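Local atomic coordinates of PlaB phospholipase (Legionella pneumophila, PDB entry 6ZTI), a protein that probably hydrolyses phospholipids as an alpha/beta-hydrolase-type virulence phospholipase whose activity is controlled by NAD(H)-mediated tetramerization. Residues 458-470 / 477-489. Residues are numbered along the deposited sequence; the frame is centred on the assembly and turned at random.
Sequences MLQRRVDRTVFRI and AKISGKPTGKKID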
ATOM      1  N   MET B 458       8.034   3.579  27.181  1.00 12.34           N
ATOM      2  CA  MET B 458       7.886   4.969  26.760  1.00 17.88           C
ATOM      3  C   MET B 458       9.258   5.642  26.751  1.00 15.12           C
ATOM      4  O   MET B 458       9.869   5.834  27.810  1.00 11.96           O
ATOM      5  CB  MET B 458       6.934   5.726  27.683  1.00 12.04           C
ATOM      6  CG  MET B 458       6.662   7.161  27.208  1.00 17.45           C
ATOM      7  SD  MET B 458       5.947   8.238  28.453  1.00 25.45           S
ATOM      8  CE  MET B 458       4.224   7.775  28.353  1.00 38.19           C
ATOM      9  N   LEU B 459       9.719   6.032  25.563  1.00 10.67           N
ATOM     10  CA  LEU B 459      10.975   6.754  25.393  1.00  8.48           C
ATOM     11  C   LEU B 459      10.742   8.258  25.383  1.00 15.51           C
ATOM     12  O   LEU B 459       9.658   8.735  25.039  1.00 16.33           O
ATOM     13  CB  LEU B 459      11.655   6.343  24.085  1.00  8.53           C
ATOM     14  CG  LEU B 459      11.948   4.857  23.864  1.00 16.57           C
ATOM     15  CD1 LEU B 459      12.765   4.667  22.623  1.00 21.92           C
ATOM     16  CD2 LEU B 459      12.675   4.278  25.056  1.00 11.70           C
ATOM     17  N   GLN B 460      11.781   9.004  25.759  1.00 11.26           N
ATOM     18  CA  GLN B 460      11.738  10.459  25.705  1.00 15.18           C
ATOM     19  C   GLN B 460      12.094  10.914  24.295  1.00 11.53           C
ATOM     20  O   GLN B 460      13.112  10.494  23.736  1.00 12.45           O
ATOM     21  CB  GLN B 460      12.712  11.080  26.702  1.00 11.73           C
ATOM     22  CG  GLN B 460      12.276  11.019  28.153  1.00 18.18           C
ATOM     23  CD  GLN B 460      13.274  11.682  29.075  1.00 37.52           C
ATOM     24  OE1 GLN B 460      14.486  11.583  28.871  1.00 40.73           O
ATOM     25  NE2 GLN B 460      12.774  12.372  30.093  1.00 42.91           N
ATOM     26  N   ARG B 461      11.249  11.754  23.719  1.00 10.64           N
ATOM     27  CA  ARG B 461      11.538  12.349  22.420  1.00 10.21           C
ATOM     28  C   ARG B 461      12.465  13.538  22.652  1.00 14.10           C
ATOM     29  O   ARG B 461      12.096  14.511  23.318  1.00 12.07           O
ATOM     30  CB  ARG B 461      10.247  12.749  21.724  1.00 13.14           C
ATOM     31  CG  ARG B 461      10.443  13.253  20.298  1.00 15.74           C
ATOM     32  CD  ARG B 461       9.111  13.515  19.643  1.00 22.59           C
ATOM     33  NE  ARG B 461       9.241  14.131  18.327  1.00 21.14           N
ATOM     34  CZ  ARG B 461       9.468  13.458  17.201  1.00 24.91           C
ATOM     35  NH1 ARG B 461       9.619  12.141  17.213  1.00 26.64           N
ATOM     36  NH2 ARG B 461       9.552  14.107  16.053  1.00 17.07           N
ATOM     37  N   ARG B 462      13.691  13.435  22.161  1.00 12.63           N
ATOM     38  CA  ARG B 462      14.680  14.488  22.329  1.00 10.64           C
ATOM     39  C   ARG B 462      14.644  15.381  21.098  1.00 12.50           C
ATOM     40  O   ARG B 462      14.684  14.883  19.972  1.00 16.01           O
ATOM     41  CB  ARG B 462      16.067  13.880  22.517  1.00 13.96           C
ATOM     42  CG  ARG B 462      16.143  12.865  23.663  1.00 13.38           C
ATOM     43  CD  ARG B 462      17.511  12.224  23.743  1.00 24.68           C
ATOM     44  NE  ARG B 462      18.565  13.198  24.025  1.00 36.77           N
ATOM     45  CZ  ARG B 462      18.978  13.529  25.245  1.00 42.00           C
ATOM     46  NH1 ARG B 462      18.427  12.973  26.320  1.00 31.18           N
ATOM     47  NH2 ARG B 462      19.944  14.422  25.391  1.00 41.29           N
ATOM     48  N   VAL B 463      14.573  16.691  21.311  1.00 14.98           N
ATOM     49  CA  VAL B 463      14.520  17.665  20.223  1.00 12.13           C
ATOM     50  C   VAL B 463      15.686  18.625  20.409  1.00 14.20           C
ATOM     51  O   VAL B 463      15.799  19.287  21.451  1.00 15.95           O
ATOM     52  CB  VAL B 463      13.184  18.419  20.191  1.00 16.79           C
ATOM     53  CG1 VAL B 463      13.145  19.409  19.027  1.00 16.06           C
ATOM     54  CG2 VAL B 463      12.025  17.439  20.098  1.00 18.10           C
ATOM     55  N   ASP B 464      16.560  18.682  19.411  1.00 12.15           N
ATOM     56  CA  ASP B 464      17.714  19.562  19.471  1.00 16.37           C
ATOM     57  C   ASP B 464      17.295  21.026  19.385  1.00 14.46           C
ATOM     58  O   ASP B 464      16.349  21.394  18.679  1.00 15.32           O
ATOM     59  CB  ASP B 464      18.680  19.229  18.342  1.00 21.74           C
ATOM     60  CG  ASP B 464      20.052  19.814  18.566  1.00 21.09           C
ATOM     61  OD1 ASP B 464      20.230  21.039  18.361  1.00 19.07           O
ATOM     62  OD2 ASP B 464      20.949  19.042  18.961  1.00 19.21           O
ATOM     63  N   ARG B 465      18.032  21.875  20.101  1.00 13.29           N
ATOM     64  CA  ARG B 465      17.673  23.286  20.152  1.00 15.48           C
ATOM     65  C   ARG B 465      17.731  23.954  18.784  1.00 17.18           C
ATOM     66  O   ARG B 465      17.132  25.016  18.607  1.00 14.37           O
ATOM     67  CB  ARG B 465      18.573  24.029  21.141  1.00 18.71           C
ATOM     68  CG  ARG B 465      18.332  23.576  22.562  1.00 21.68           C
ATOM     69  CD  ARG B 465      19.012  24.427  23.602  1.00 29.79           C
ATOM     70  NE  ARG B 465      18.846  23.831  24.928  1.00 36.16           N
ATOM     71  CZ  ARG B 465      18.863  24.513  26.067  1.00 33.74           C
ATOM     72  NH1 ARG B 465      19.028  25.832  26.058  1.00 28.32           N
ATOM     73  NH2 ARG B 465      18.707  23.871  27.217  1.00 48.95           N
ATOM     74  N   THR B 466      18.403  23.349  17.804  1.00 14.25           N
ATOM     75  CA  THR B 466      18.472  23.968  16.486  1.00 16.00           C
ATOM     76  C   THR B 466      17.111  24.044  15.810  1.00 14.95           C
ATOM     77  O   THR B 466      16.908  24.913  14.954  1.00 14.39           O
ATOM     78  CB  THR B 466      19.458  23.206  15.604  1.00 21.47           C
ATOM     79  OG1 THR B 466      20.781  23.388  16.113  1.00 16.02           O
ATOM     80  CG2 THR B 466      19.405  23.707  14.168  1.00 23.02           C
ATOM     81  N   VAL B 467      16.168  23.173  16.184  1.00 17.02           N
ATOM     82  CA  VAL B 467      14.855  23.190  15.542  1.00 16.13           C
ATOM     83  C   VAL B 467      14.247  24.587  15.558  1.00 12.86           C
ATOM     84  O   VAL B 467      13.485  24.946  14.651  1.00 13.64           O
ATOM     85  CB  VAL B 467      13.939  22.142  16.209  1.00 12.14           C
ATOM     86  CG1 VAL B 467      12.501  22.288  15.745  1.00 11.82           C
ATOM     87  CG2 VAL B 467      14.457  20.733  15.899  1.00 13.25           C
ATOM     88  N   PHE B 468      14.571  25.400  16.562  1.00 13.01           N
ATOM     89  CA  PHE B 468      14.103  26.782  16.597  1.00 13.16           C
ATOM     90  C   PHE B 468      15.083  27.624  17.399  1.00 13.62           C
ATOM     91  O   PHE B 468      15.344  27.333  18.571  1.00 14.14           O
ATOM     92  CB  PHE B 468      12.694  26.883  17.203  1.00 12.69           C
ATOM     93  CG  PHE B 468      11.907  28.072  16.722  1.00 12.81           C
ATOM     94  CD1 PHE B 468      12.448  29.348  16.760  1.00 14.55           C
ATOM     95  CD2 PHE B 468      10.619  27.910  16.240  1.00 12.52           C
ATOM     96  CE1 PHE B 468      11.718  30.453  16.319  1.00 16.39           C
ATOM     97  CE2 PHE B 468       9.879  28.997  15.789  1.00 12.90           C
ATOM     98  CZ  PHE B 468      10.430  30.279  15.829  1.00 18.52           C
ATOM     99  N   ARG B 469      15.605  28.672  16.771  1.00 14.14           N
ATOM    100  CA  ARG B 469      16.437  29.665  17.435  1.00 14.66           C
ATOM    101  C   ARG B 469      15.905  31.052  17.090  1.00 14.83           C
ATOM    102  O   ARG B 469      15.237  31.241  16.072  1.00 14.72           O
ATOM    103  CB  ARG B 469      17.915  29.544  17.007  1.00 15.32           C
ATOM    104  CG  ARG B 469      18.564  28.183  17.281  1.00 19.89           C
ATOM    105  CD  ARG B 469      19.079  28.068  18.714  1.00 21.65           C
ATOM    106  NE  ARG B 469      18.018  27.701  19.651  1.00 14.74           N
ATOM    107  CZ  ARG B 469      18.128  27.764  20.977  1.00 22.14           C
ATOM    108  NH1 ARG B 469      19.250  28.191  21.533  1.00 21.15           N
ATOM    109  NH2 ARG B 469      17.112  27.400  21.757  1.00 17.91           N
ATOM    110  N   ILE B 470      16.195  32.031  17.951  1.00 15.52           N
ATOM    111  CA  ILE B 470      15.929  33.433  17.647  1.00 17.24           C
ATOM    112  C   ILE B 470      17.195  34.240  17.905  1.00 20.18           C
ATOM    113  O   ILE B 470      17.955  33.945  18.833  1.00 19.41           O
ATOM    114  CB  ILE B 470      14.745  33.999  18.459  1.00 17.80           C
ATOM    115  CG1 ILE B 470      15.050  34.017  19.955  1.00 25.93           C
ATOM    116  CG2 ILE B 470      13.489  33.190  18.191  1.00 19.92           C
ATOM    117  CD1 ILE B 470      13.981  34.704  20.776  1.00 28.99           C
ATOM    118  N   ALA B 477      20.575  35.687   6.847  1.00 24.36           N
ATOM    119  CA  ALA B 477      21.581  34.657   6.646  1.00 27.57           C
ATOM    120  C   ALA B 477      20.905  33.317   6.404  1.00 25.57           C
ATOM    121  O   ALA B 477      19.768  33.079   6.821  1.00 23.97           O
ATOM    122  CB  ALA B 477      22.536  34.562   7.848  1.00 28.72           C
ATOM    123  N   LYS B 478      21.627  32.436   5.723  1.00 23.21           N
ATOM    124  CA  LYS B 478      21.145  31.077   5.550  1.00 20.99           C
ATOM    125  C   LYS B 478      20.887  30.443   6.911  1.00 27.44           C
ATOM    126  O   LYS B 478      21.502  30.803   7.917  1.00 27.01           O
ATOM    127  CB  LYS B 478      22.158  30.254   4.757  1.00 26.64           C
ATOM    128  CG  LYS B 478      23.437  29.911   5.510  1.00 41.87           C
ATOM    129  CD  LYS B 478      23.389  28.487   6.078  1.00 50.29           C
ATOM    130  CE  LYS B 478      24.749  28.045   6.617  1.00 32.70           C
ATOM    131  NZ  LYS B 478      24.800  26.577   6.918  1.00 43.68           N
ATOM    132  N   ILE B 479      19.951  29.500   6.936  1.00 20.55           N
ATOM    133  CA  ILE B 479      19.558  28.803   8.151  1.00 18.74           C
ATOM    134  C   ILE B 479      20.295  27.473   8.192  1.00 21.63           C
ATOM    135  O   ILE B 479      20.119  26.630   7.306  1.00 27.74           O
ATOM    136  CB  ILE B 479      18.037  28.588   8.212  1.00 24.97           C
ATOM    137  CG1 ILE B 479      17.306  29.935   8.190  1.00 24.53           C
ATOM    138  CG2 ILE B 479      17.675  27.785   9.452  1.00 26.00           C
ATOM    139  CD1 ILE B 479      15.791  29.810   8.100  1.00 31.09           C
ATOM    140  N   SER B 480      21.091  27.274   9.237  1.00 22.96           N
ATOM    141  CA  SER B 480      21.837  26.039   9.420  1.00 27.44           C
ATOM    142  C   SER B 480      21.008  25.019  10.182  1.00 24.50           C
ATOM    143  O   SER B 480      20.296  25.366  11.130  1.00 19.89           O
ATOM    144  CB  SER B 480      23.140  26.297  10.177  1.00 25.70           C
ATOM    145  OG  SER B 480      23.737  25.075  10.575  1.00 31.11           O
ATOM    146  N   GLY B 481      21.126  23.755   9.772  1.00 24.46           N
ATOM    147  CA  GLY B 481      20.538  22.626  10.467  1.00 19.66           C
ATOM    148  C   GLY B 481      21.516  21.850  11.321  1.00 26.23           C
ATOM    149  O   GLY B 481      21.161  20.777  11.825  1.00 30.35           O
ATOM    150  N   LYS B 482      22.735  22.353  11.499  1.00 33.36           N
ATOM    151  CA  LYS B 482      23.737  21.680  12.318  1.00 31.27           C
ATOM    152  C   LYS B 482      23.266  21.604  13.769  1.00 24.33           C
ATOM    153  O   LYS B 482      22.971  22.650  14.365  1.00 23.57           O
ATOM    154  CB  LYS B 482      25.066  22.428  12.240  1.00 33.50           C
ATOM    155  CG  LYS B 482      26.057  21.907  11.198  1.00 48.90           C
ATOM    156  CD  LYS B 482      25.420  21.641   9.837  1.00 66.19           C
ATOM    157  CE  LYS B 482      25.327  20.141   9.556  1.00 69.52           C
ATOM    158  NZ  LYS B 482      24.735  19.841   8.217  1.00 70.05           N
ATOM    159  N   PRO B 483      23.193  20.417  14.372  1.00 22.84           N
ATOM    160  CA  PRO B 483      22.732  20.328  15.762  1.00 27.42           C
ATOM    161  C   PRO B 483      23.621  21.103  16.720  1.00 29.14           C
ATOM    162  O   PRO B 483      24.831  21.203  16.529  1.00 26.51           O
ATOM    163  CB  PRO B 483      22.799  18.829  16.066  1.00 27.22           C
ATOM    164  CG  PRO B 483      22.884  18.155  14.745  1.00 37.21           C
ATOM    165  CD  PRO B 483      23.567  19.099  13.833  1.00 28.71           C
ATOM    166  N   THR B 484      22.997  21.629  17.782  1.00 25.80           N
ATOM    167  CA  THR B 484      23.756  22.200  18.887  1.00 26.42           C
ATOM    168  C   THR B 484      24.327  21.127  19.800  1.00 31.42           C
ATOM    169  O   THR B 484      25.341  21.369  20.459  1.00 28.51           O
ATOM    170  CB  THR B 484      22.881  23.124  19.730  1.00 22.68           C
ATOM    171  OG1 THR B 484      21.951  22.333  20.484  1.00 32.59           O
ATOM    172  CG2 THR B 484      22.117  24.093  18.852  1.00 20.93           C
ATOM    173  N   GLY B 485      23.703  19.949  19.849  1.00 23.13           N
ATOM    174  CA  GLY B 485      24.078  18.926  20.799  1.00 37.10           C
ATOM    175  C   GLY B 485      23.390  19.036  22.142  1.00 30.79           C
ATOM    176  O   GLY B 485      23.623  18.184  23.009  1.00 28.57           O
ATOM    177  N   LYS B 486      22.572  20.066  22.342  1.00 24.11           N
ATOM    178  CA  LYS B 486      21.765  20.239  23.543  1.00 29.41           C
ATOM    179  C   LYS B 486      20.288  20.146  23.180  1.00 19.20           C
ATOM    180  O   LYS B 486      19.854  20.685  22.157  1.00 21.91           O
ATOM    181  CB  LYS B 486      22.051  21.590  24.209  1.00 31.93           C
ATOM    182  CG  LYS B 486      23.378  21.658  24.949  1.00 41.75           C
ATOM    183  CD  LYS B 486      24.468  22.290  24.108  1.00 52.53           C
ATOM    184  CE  LYS B 486      25.770  22.419  24.893  1.00 63.21           C
ATOM    185  NZ  LYS B 486      26.318  21.095  25.325  1.00 56.84           N
ATOM    186  N   LYS B 487      19.517  19.476  24.027  1.00 23.71           N
ATOM    187  CA  LYS B 487      18.103  19.258  23.767  1.00 23.56           C
ATOM    188  C   LYS B 487      17.267  20.346  24.433  1.00 23.78           C
ATOM    189  O   LYS B 487      17.718  21.037  25.347  1.00 27.16           O
ATOM    190  CB  LYS B 487      17.668  17.882  24.275  1.00 25.02           C
ATOM    191  CG  LYS B 487      17.602  17.791  25.797  1.00 31.82           C
ATOM    192  CD  LYS B 487      17.185  16.407  26.269  1.00 32.57           C
ATOM    193  CE  LYS B 487      16.677  16.448  27.701  1.00 38.10           C
ATOM    194  NZ  LYS B 487      17.576  17.258  28.585  1.00 63.28           N
ATOM    195  N   ILE B 488      16.028  20.490  23.959  1.00 19.02           N
ATOM    196  CA  ILE B 488      15.093  21.419  24.579  1.00 21.39           C
ATOM    197  C   ILE B 488      14.468  20.766  25.806  1.00 25.96           C
ATOM    198  O   ILE B 488      14.486  19.544  25.971  1.00 20.90           O
ATOM    199  CB  ILE B 488      14.007  21.872  23.588  1.00 20.92           C
ATOM    200  CG1 ILE B 488      13.048  20.713  23.270  1.00 17.25           C
ATOM    201  CG2 ILE B 488      14.634  22.409  22.317  1.00 24.51           C
ATOM    202  CD1 ILE B 488      12.021  21.036  22.193  1.00 16.69           C
ATOM    203  N   ASP B 489      13.896  21.595  26.673  1.00 27.92           N
ATOM    204  CA  ASP B 489      13.093  21.091  27.785  1.00 28.99           C
ATOM    205  C   ASP B 489      11.793  20.492  27.239  1.00 44.39           C
ATOM    206  O   ASP B 489      11.226  19.560  27.817  1.00 44.93           O
ATOM    207  CB  ASP B 489      12.782  22.199  28.788  1.00 33.64           C
ATOM    208  CG  ASP B 489      14.024  22.749  29.466  1.00 43.02           C
ATOM    209  OD1 ASP B 489      15.068  22.057  29.476  1.00 41.93           O
ATOM    210  OD2 ASP B 489      13.947  23.878  30.001  1.00 42.07           O
ATOM    211  OXT ASP B 489      11.273  20.921  26.199  1.00 26.88           O
TER
HETATM  212  O   HOH W   1      13.918  17.273  24.053  1.00 15.39           O
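A single antiparallel beta bridge, centred on the non-hydrogen-bonded pair Asp464 and Lys487, returns the C-terminal tail of PlaB to the end of strand 452-463. Ile488 N donates to Val463 O (2.8 Å), and Arg465 N donates to Lys486 O (3.0 Å) on the far side of the pair. A water between Val463 N and Ile488 O continues the link.

The turn after the strand shows how one carboxylate can organise two loops. Asp464 holds CG anti to the backbone N (chi1 -164°), which carries OD1 to Thr466 N in an Asx turn through the anti lone pair. Thr484 N donates to Asp464 OD1 (2.9 Å) from the syn side, tilted out of the carboxylate plane, while Thr484 OG1 comes to the same oxygen from above that plane, 37° out of it. Asp464 OD2 accepts from Gly485 N (3.0 Å) on its syn lone pair and is also hydrogen-bonded to Ser424 OG. Thr484 OG1, in turn, accepts from Lys486 N in an ST turn. Thr466 OG1 donates to Lys482 O (2.9 Å), holding the tail just before Pro483.

Apolar and charged groups flank the bridge. Ile488 CD1 presses tightly on Val463 CB (3.5 Å), and Lys487 CD lies over one guanidinium face of Arg462, toward its rim. The extended Arg465 chain brings NE to Lys487 O (3.0 Å), above the carbonyl plane but near its own guanidinium plane; its NH1 forms a salt bridge with Asp82 of the second subunit.

Residues 468-470 continue into a beta ladder with that subunit, and the terminal Asp489 salt-bridges its Arg74 and Arg81. An isolated beta bridge thus ties the tail to the end of strand 452-463, beside the Asx turn that leads into this intersubunit pairing.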